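Local coordinates for non-toxic crystal protein (Bacillus thuringiensis, PDB 2D42) that forms parasporal crystal inclusions without known toxicity, although its elongated, strand-rich architecture closely resembles that of aerolysin-type beta-pore-forming toxins, at residues R84-T89 / K129-A134; N98-Y103 / A119-V124. All blocks are in the same frame, centred on the assembly; numbering follows the deposited sequence.

Contact 1. Residues R84-T89 / K129-A134; sequences RTSSQT and KYTLDA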
ATOM      1  N   ARG A  84       4.313  -2.551  11.464  1.00 38.96           N
ATOM      2  CA  ARG A  84       3.072  -2.536  10.709  1.00 37.10           C
ATOM      3  C   ARG A  84       2.839  -1.275   9.904  1.00 36.18           C
ATOM      4  O   ARG A  84       3.267  -0.187  10.287  1.00 34.96           O
ATOM      5  CB  ARG A  84       1.887  -2.733  11.658  1.00 40.27           C
ATOM      6  CG  ARG A  84       0.530  -2.570  10.995  1.00 44.46           C
ATOM      7  CD  ARG A  84      -0.591  -3.052  11.902  1.00 48.68           C
ATOM      8  NE  ARG A  84      -0.386  -4.438  12.320  1.00 51.94           N
ATOM      9  CZ  ARG A  84      -1.267  -5.149  13.019  1.00 53.20           C
ATOM     10  NH1 ARG A  84      -2.422  -4.610  13.380  1.00 54.73           N
ATOM     11  NH2 ARG A  84      -0.989  -6.401  13.361  1.00 55.20           N
ATOM     12  N   THR A  85       2.158  -1.438   8.774  1.00 34.40           N
ATOM     13  CA  THR A  85       1.803  -0.316   7.919  1.00 32.60           C
ATOM     14  C   THR A  85       0.339  -0.517   7.575  1.00 32.44           C
ATOM     15  O   THR A  85      -0.111  -1.647   7.369  1.00 32.94           O
ATOM     16  CB  THR A  85       2.625  -0.285   6.620  1.00 33.05           C
ATOM     17  OG1 THR A  85       2.261  -1.400   5.796  1.00 35.19           O
ATOM     18  CG2 THR A  85       4.107  -0.347   6.934  1.00 32.73           C
ATOM     19  N   SER A  86      -0.408   0.574   7.529  1.00 31.68           N
ATOM     20  CA  SER A  86      -1.822   0.503   7.218  1.00 31.76           C
ATOM     21  C   SER A  86      -2.182   1.505   6.119  1.00 31.31           C
ATOM     22  O   SER A  86      -1.642   2.610   6.087  1.00 31.50           O
ATOM     23  CB  SER A  86      -2.627   0.796   8.479  1.00 33.64           C
ATOM     24  OG  SER A  86      -4.012   0.695   8.221  1.00 40.05           O
ATOM     25  N   SER A  87      -3.074   1.114   5.210  1.00 29.06           N
ATOM     26  CA  SER A  87      -3.500   2.008   4.134  1.00 28.41           C
ATOM     27  C   SER A  87      -5.021   2.079   4.092  1.00 27.72           C
ATOM     28  O   SER A  87      -5.703   1.206   4.626  1.00 27.20           O
ATOM     29  CB  SER A  87      -2.989   1.508   2.786  1.00 30.37           C
ATOM     30  OG  SER A  87      -3.692   0.348   2.385  1.00 33.00           O
ATOM     31  N   GLN A  88      -5.552   3.119   3.455  1.00 26.69           N
ATOM     32  CA  GLN A  88      -6.995   3.270   3.342  1.00 26.56           C
ATOM     33  C   GLN A  88      -7.352   4.192   2.200  1.00 26.39           C
ATOM     34  O   GLN A  88      -6.933   5.350   2.169  1.00 27.63           O
ATOM     35  CB  GLN A  88      -7.590   3.841   4.637  1.00 30.73           C
ATOM     36  CG  GLN A  88      -9.108   3.932   4.620  1.00 33.70           C
ATOM     37  CD  GLN A  88      -9.666   4.667   5.822  1.00 37.34           C
ATOM     38  OE1 GLN A  88     -10.852   4.571   6.122  1.00 40.26           O
ATOM     39  NE2 GLN A  88      -8.814   5.414   6.507  1.00 39.00           N
ATOM     40  N   THR A  89      -8.137   3.683   1.261  1.00 26.37           N
ATOM     41  CA  THR A  89      -8.554   4.486   0.122  1.00 27.10           C
ATOM     42  C   THR A  89      -9.633   5.500   0.472  1.00 28.12           C
ATOM     43  O   THR A  89     -10.556   5.207   1.239  1.00 27.39           O
ATOM     44  CB  THR A  89      -9.114   3.608  -1.005  1.00 27.25           C
ATOM     45  OG1 THR A  89      -8.089   2.722  -1.466  1.00 25.83           O
ATOM     46  CG2 THR A  89      -9.632   4.487  -2.165  1.00 25.13           C
ATOM     47  N   LYS A 129      -9.806  -0.422   5.896  1.00 35.14           N
ATOM     48  CA  LYS A 129      -8.425  -0.327   6.334  1.00 35.09           C
ATOM     49  C   LYS A 129      -7.721  -1.652   6.059  1.00 34.58           C
ATOM     50  O   LYS A 129      -8.251  -2.718   6.360  1.00 34.68           O
ATOM     51  CB  LYS A 129      -8.400   0.004   7.829  1.00 37.60           C
ATOM     52  CG  LYS A 129      -7.034   0.220   8.432  1.00 41.68           C
ATOM     53  CD  LYS A 129      -7.169   0.759   9.864  1.00 45.99           C
ATOM     54  CE  LYS A 129      -5.815   0.971  10.543  1.00 46.54           C
ATOM     55  NZ  LYS A 129      -5.058  -0.294  10.767  1.00 46.82           N
ATOM     56  N   TYR A 130      -6.533  -1.576   5.471  1.00 33.18           N
ATOM     57  CA  TYR A 130      -5.744  -2.759   5.161  1.00 33.55           C
ATOM     58  C   TYR A 130      -4.397  -2.692   5.868  1.00 32.88           C
ATOM     59  O   TYR A 130      -3.631  -1.742   5.673  1.00 31.71           O
ATOM     60  CB  TYR A 130      -5.507  -2.860   3.654  1.00 34.31           C
ATOM     61  CG  TYR A 130      -6.695  -3.368   2.879  1.00 35.32           C
ATOM     62  CD1 TYR A 130      -6.693  -4.652   2.336  1.00 36.39           C
ATOM     63  CD2 TYR A 130      -7.813  -2.565   2.676  1.00 34.17           C
ATOM     64  CE1 TYR A 130      -7.777  -5.128   1.605  1.00 35.88           C
ATOM     65  CE2 TYR A 130      -8.905  -3.030   1.947  1.00 38.77           C
ATOM     66  CZ  TYR A 130      -8.876  -4.316   1.414  1.00 36.53           C
ATOM     67  OH  TYR A 130      -9.940  -4.782   0.682  1.00 39.00           O
ATOM     68  N   THR A 131      -4.097  -3.710   6.665  1.00 33.98           N
ATOM     69  CA  THR A 131      -2.834  -3.744   7.395  1.00 34.96           C
ATOM     70  C   THR A 131      -1.888  -4.820   6.889  1.00 35.00           C
ATOM     71  O   THR A 131      -2.315  -5.868   6.404  1.00 35.94           O
ATOM     72  CB  THR A 131      -3.071  -3.984   8.889  1.00 34.94           C
ATOM     73  OG1 THR A 131      -3.681  -5.267   9.068  1.00 40.17           O
ATOM     74  CG2 THR A 131      -3.981  -2.918   9.457  1.00 35.24           C
ATOM     75  N   LEU A 132      -0.592  -4.547   6.997  1.00 35.82           N
ATOM     76  CA  LEU A 132       0.430  -5.493   6.574  1.00 37.13           C
ATOM     77  C   LEU A 132       1.575  -5.512   7.578  1.00 37.80           C
ATOM     78  O   LEU A 132       2.212  -4.485   7.825  1.00 36.86           O
ATOM     79  CB  LEU A 132       0.978  -5.122   5.192  1.00 37.35           C
ATOM     80  CG  LEU A 132       2.139  -5.992   4.691  1.00 40.12           C
ATOM     81  CD1 LEU A 132       1.675  -7.435   4.530  1.00 39.35           C
ATOM     82  CD2 LEU A 132       2.658  -5.458   3.370  1.00 39.33           C
ATOM     83  N   ASP A 133       1.826  -6.681   8.160  1.00 37.85           N
ATOM     84  CA  ASP A 133       2.914  -6.838   9.117  1.00 37.88           C
ATOM     85  C   ASP A 133       4.112  -7.372   8.378  1.00 36.88           C
ATOM     86  O   ASP A 133       4.044  -8.429   7.761  1.00 37.61           O
ATOM     87  CB  ASP A 133       2.552  -7.822  10.228  1.00 38.49           C
ATOM     88  CG  ASP A 133       1.474  -7.295  11.139  1.00 42.16           C
ATOM     89  OD1 ASP A 133       1.528  -6.102  11.504  1.00 42.09           O
ATOM     90  OD2 ASP A 133       0.576  -8.081  11.503  1.00 46.00           O
ATOM     91  N   ALA A 134       5.208  -6.628   8.431  1.00 36.48           N
ATOM     92  CA  ALA A 134       6.430  -7.042   7.771  1.00 35.87           C
ATOM     93  C   ALA A 134       7.450  -7.370   8.849  1.00 35.64           C
ATOM     94  O   ALA A 134       7.593  -6.634   9.828  1.00 34.97           O
ATOM     95  CB  ALA A 134       6.947  -5.929   6.880  1.00 37.60           C
TER
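Arg84 and Asp133 face each other across a non-hydrogen-bonded pair of two antiparallel strands and join in a two-pronged salt bridge. The guanidinium meets the carboxylate side-on: Arg84 NE reaches Asp133 OD1 at 2.7 Å, close to the guanidinium plane and on the syn side of that oxygen, while Arg84 NH2 reaches Asp133 OD2 at 3.0 Å, a more bent bond that leaves the guanidinium plane. The two flat groups are therefore twisted, their planes 35° apart. An extended start followed by a bend at chi3 (-56°) brings NE back over the neighbouring strand, with Arg84 CD lying 4.0 Å from Thr131 CB. Further along this face, Lys129 arches over Ser86, and its NZ makes a weak hydrogen bond of 2.9 Å to Ser86 OG. This is the solvent side, where Arg84, Lys129, Thr131 and Asp133 are all exposed; Ser86, with the lysine chain lying across it, is buried.

On the other face Thr85 and Ser87 are buried beneath strand 114-122, with Phe120 against both and their hydroxyls bonded to Ala119 O and Glu121 O respectively. Thr85 lies alongside Leu132, with OG1 4.0 Å from Leu132 CB, and Ser87 OG sits beside Tyr130 CB. Four backbone bonds join the strands within the sheet, two in each of the pairs Thr85-Leu132 and Ser87-Tyr130; Leu132 N to Thr85 O measures 3.0 Å. With one face charged and polar and the other mixing hydroxyls with Leu132 and Tyr130, this ladder belongs to the long, serine- and threonine-rich antiparallel sheet characteristic of the aerolysin/ETX-MTX2 family.

Contact 2. Residues N98-Y103 / A119-V124; sequences NITGKY and AFEGAV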
ATOM      1  N   ASN A  98     -13.305  -6.821  -5.149  1.00 32.23           N
ATOM      2  CA  ASN A  98     -12.224  -6.203  -4.397  1.00 31.82           C
ATOM      3  C   ASN A  98     -10.883  -6.755  -4.842  1.00 30.23           C
ATOM      4  O   ASN A  98     -10.744  -7.948  -5.088  1.00 31.75           O
ATOM      5  CB  ASN A  98     -12.418  -6.397  -2.897  1.00 31.52           C
ATOM      6  CG  ASN A  98     -13.388  -5.393  -2.314  1.00 33.74           C
ATOM      7  OD1 ASN A  98     -13.307  -4.199  -2.607  1.00 33.14           O
ATOM      8  ND2 ASN A  98     -14.306  -5.863  -1.484  1.00 33.98           N
ATOM      9  N   ILE A  99      -9.907  -5.867  -4.974  1.00 29.61           N
ATOM     10  CA  ILE A  99      -8.566  -6.261  -5.392  1.00 29.70           C
ATOM     11  C   ILE A  99      -7.539  -5.690  -4.425  1.00 30.65           C
ATOM     12  O   ILE A  99      -7.469  -4.480  -4.222  1.00 31.17           O
ATOM     13  CB  ILE A  99      -8.216  -5.718  -6.783  1.00 29.88           C
ATOM     14  CG1 ILE A  99      -9.295  -6.096  -7.795  1.00 29.16           C
ATOM     15  CG2 ILE A  99      -6.872  -6.277  -7.229  1.00 28.13           C
ATOM     16  CD1 ILE A  99      -9.170  -5.326  -9.089  1.00 27.31           C
ATOM     17  N   THR A 100      -6.749  -6.565  -3.825  1.00 30.96           N
ATOM     18  CA  THR A 100      -5.718  -6.126  -2.907  1.00 32.78           C
ATOM     19  C   THR A 100      -4.393  -6.003  -3.650  1.00 32.48           C
ATOM     20  O   THR A 100      -3.933  -6.959  -4.264  1.00 33.17           O
ATOM     21  CB  THR A 100      -5.558  -7.115  -1.752  1.00 33.41           C
ATOM     22  OG1 THR A 100      -6.749  -7.100  -0.954  1.00 35.10           O
ATOM     23  CG2 THR A 100      -4.366  -6.732  -0.886  1.00 36.20           C
ATOM     24  N   GLY A 101      -3.796  -4.817  -3.613  1.00 32.97           N
ATOM     25  CA  GLY A 101      -2.518  -4.617  -4.278  1.00 33.69           C
ATOM     26  C   GLY A 101      -1.355  -4.522  -3.298  1.00 33.91           C
ATOM     27  O   GLY A 101      -1.543  -4.169  -2.131  1.00 31.05           O
ATOM     28  N   LYS A 102      -0.154  -4.848  -3.768  1.00 33.93           N
ATOM     29  CA  LYS A 102       1.055  -4.776  -2.944  1.00 36.33           C
ATOM     30  C   LYS A 102       1.823  -3.561  -3.459  1.00 34.72           C
ATOM     31  O   LYS A 102       1.989  -3.411  -4.670  1.00 34.02           O
ATOM     32  CB  LYS A 102       1.902  -6.036  -3.129  1.00 39.13           C
ATOM     33  CG  LYS A 102       2.699  -6.464  -1.901  1.00 45.15           C
ATOM     34  CD  LYS A 102       3.584  -5.348  -1.349  1.00 48.44           C
ATOM     35  CE  LYS A 102       4.473  -5.869  -0.225  1.00 51.54           C
ATOM     36  NZ  LYS A 102       3.697  -6.602   0.819  1.00 51.90           N
ATOM     37  N   TYR A 103       2.279  -2.693  -2.558  1.00 32.30           N
ATOM     38  CA  TYR A 103       2.998  -1.481  -2.970  1.00 31.28           C
ATOM     39  C   TYR A 103       4.286  -1.232  -2.174  1.00 32.36           C
ATOM     40  O   TYR A 103       4.520  -1.859  -1.142  1.00 28.70           O
ATOM     41  CB  TYR A 103       2.085  -0.265  -2.822  1.00 32.40           C
ATOM     42  CG  TYR A 103       0.703  -0.438  -3.419  1.00 35.00           C
ATOM     43  CD1 TYR A 103       0.497  -0.370  -4.797  1.00 36.77           C
ATOM     44  CD2 TYR A 103      -0.402  -0.658  -2.600  1.00 36.47           C
ATOM     45  CE1 TYR A 103      -0.779  -0.511  -5.341  1.00 38.24           C
ATOM     46  CE2 TYR A 103      -1.682  -0.802  -3.135  1.00 38.06           C
ATOM     47  CZ  TYR A 103      -1.863  -0.722  -4.501  1.00 36.02           C
ATOM     48  OH  TYR A 103      -3.133  -0.813  -5.017  1.00 40.71           O
ATOM     49  N   ALA A 119       6.733  -1.200   2.672  1.00 25.97           N
ATOM     50  CA  ALA A 119       5.878  -2.049   1.858  1.00 27.27           C
ATOM     51  C   ALA A 119       4.505  -1.974   2.505  1.00 27.63           C
ATOM     52  O   ALA A 119       4.392  -1.904   3.739  1.00 25.85           O
ATOM     53  CB  ALA A 119       6.387  -3.493   1.866  1.00 25.13           C
ATOM     54  N   PHE A 120       3.468  -1.945   1.674  1.00 26.52           N
ATOM     55  CA  PHE A 120       2.106  -1.898   2.176  1.00 26.41           C
ATOM     56  C   PHE A 120       1.119  -2.514   1.196  1.00 28.11           C
ATOM     57  O   PHE A 120       1.444  -2.734   0.017  1.00 25.00           O
ATOM     58  CB  PHE A 120       1.712  -0.452   2.523  1.00 29.34           C
ATOM     59  CG  PHE A 120       1.691   0.502   1.348  1.00 29.34           C
ATOM     60  CD1 PHE A 120       0.486   0.837   0.730  1.00 29.59           C
ATOM     61  CD2 PHE A 120       2.856   1.121   0.912  1.00 27.76           C
ATOM     62  CE1 PHE A 120       0.442   1.780  -0.298  1.00 29.60           C
ATOM     63  CE2 PHE A 120       2.828   2.065  -0.115  1.00 30.61           C
ATOM     64  CZ  PHE A 120       1.617   2.399  -0.722  1.00 31.06           C
ATOM     65  N   GLU A 121      -0.069  -2.839   1.698  1.00 27.68           N
ATOM     66  CA  GLU A 121      -1.114  -3.416   0.862  1.00 29.44           C
ATOM     67  C   GLU A 121      -2.338  -2.526   0.969  1.00 30.42           C
ATOM     68  O   GLU A 121      -2.527  -1.814   1.967  1.00 28.87           O
ATOM     69  CB  GLU A 121      -1.474  -4.833   1.316  1.00 31.57           C
ATOM     70  CG  GLU A 121      -0.371  -5.848   1.138  1.00 34.03           C
ATOM     71  CD  GLU A 121      -0.804  -7.250   1.542  1.00 37.18           C
ATOM     72  OE1 GLU A 121      -1.758  -7.378   2.335  1.00 37.71           O
ATOM     73  OE2 GLU A 121      -0.180  -8.227   1.079  1.00 40.17           O
ATOM     74  N   GLY A 122      -3.171  -2.565  -0.061  1.00 28.44           N
ATOM     75  CA  GLY A 122      -4.364  -1.747  -0.062  1.00 29.40           C
ATOM     76  C   GLY A 122      -5.259  -2.087  -1.237  1.00 31.74           C
ATOM     77  O   GLY A 122      -4.837  -2.758  -2.184  1.00 30.89           O
ATOM     78  N   ALA A 123      -6.500  -1.626  -1.170  1.00 30.26           N
ATOM     79  CA  ALA A 123      -7.467  -1.883  -2.225  1.00 29.84           C
ATOM     80  C   ALA A 123      -8.035  -0.551  -2.676  1.00 28.87           C
ATOM     81  O   ALA A 123      -8.510   0.236  -1.855  1.00 27.25           O
ATOM     82  CB  ALA A 123      -8.587  -2.788  -1.698  1.00 29.99           C
ATOM     83  N   VAL A 124      -7.966  -0.287  -3.975  1.00 27.07           N
ATOM     84  CA  VAL A 124      -8.501   0.963  -4.504  1.00 26.23           C
ATOM     85  C   VAL A 124     -10.008   0.783  -4.667  1.00 24.43           C
ATOM     86  O   VAL A 124     -10.725   1.736  -4.965  1.00 22.11           O
ATOM     87  CB  VAL A 124      -7.895   1.300  -5.896  1.00 27.74           C
ATOM     88  CG1 VAL A 124      -8.383   0.292  -6.947  1.00 23.91           C
ATOM     89  CG2 VAL A 124      -8.276   2.717  -6.298  1.00 24.89           C
TER
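Strands 101-103 and 119-122 run antiparallel, 156° between their directions, and are laced by two hydrogen-bonded pairs, Gly101 with Gly122 and Tyr103 with Phe120. The bond from Gly101 N to Gly122 O is short, at 2.7 Å, and nearly straight.

On the buried face, Tyr103 and Phe120 carry the contact. Tyr103 CB sits over the face of the Phe120 ring, 3.6 Å from its centroid, in a CH-pi contact. Phe120 CG stands between its own backbone N and carbonyl carbon (chi1 63°), which brings the ring beneath Tyr103 CB. The two rings meet obliquely, with planes 38° apart, and the nearest ring atoms are Tyr103 CD2 and Phe120 CE1 at 3.5 Å. From there the tyrosine ring runs back along its own strand over the glycine pair: Gly101 C lies against one face, and Tyr103 CE2 is 3.8 Å from Gly122 O.

The opposite face is more polar. Lys102 bends at chi2 and chi4, laying CE 3.7 Å from Ala119 CB, while its NZ remains 4.2 Å from Glu121 OE2, too far for a salt bridge. Thr100 CG2 brushes Glu121 CB. Cohesion across the hairpin thus rests on backbone bonding and aromatic packing, with the lysine-glutamate pair probably adding only a diffuse electrostatic attraction.

The two contacts lie in separate sheets, their own centres about 9 Å apart, and contact 2 is nested within the chain loop that contact 1 closes. Side-chain hydroxyls of 84-89 reach backbone carbonyls of 119-124: besides those of Thr85 and Ser87, Thr89 OG1 lies 2.6 Å from Ala123 O, a probable hydrogen bond. From the other strand of contact 1, Tyr130 packs against Thr100 and Ala123. The hairpin thus lies against the inward face of the long sheet, in the middle of the elongated molecule. In aerolysin-type toxins a hairpin held against the sheet in this way contributes strands to the oligomeric barrel, and 101-122 probably corresponds to it.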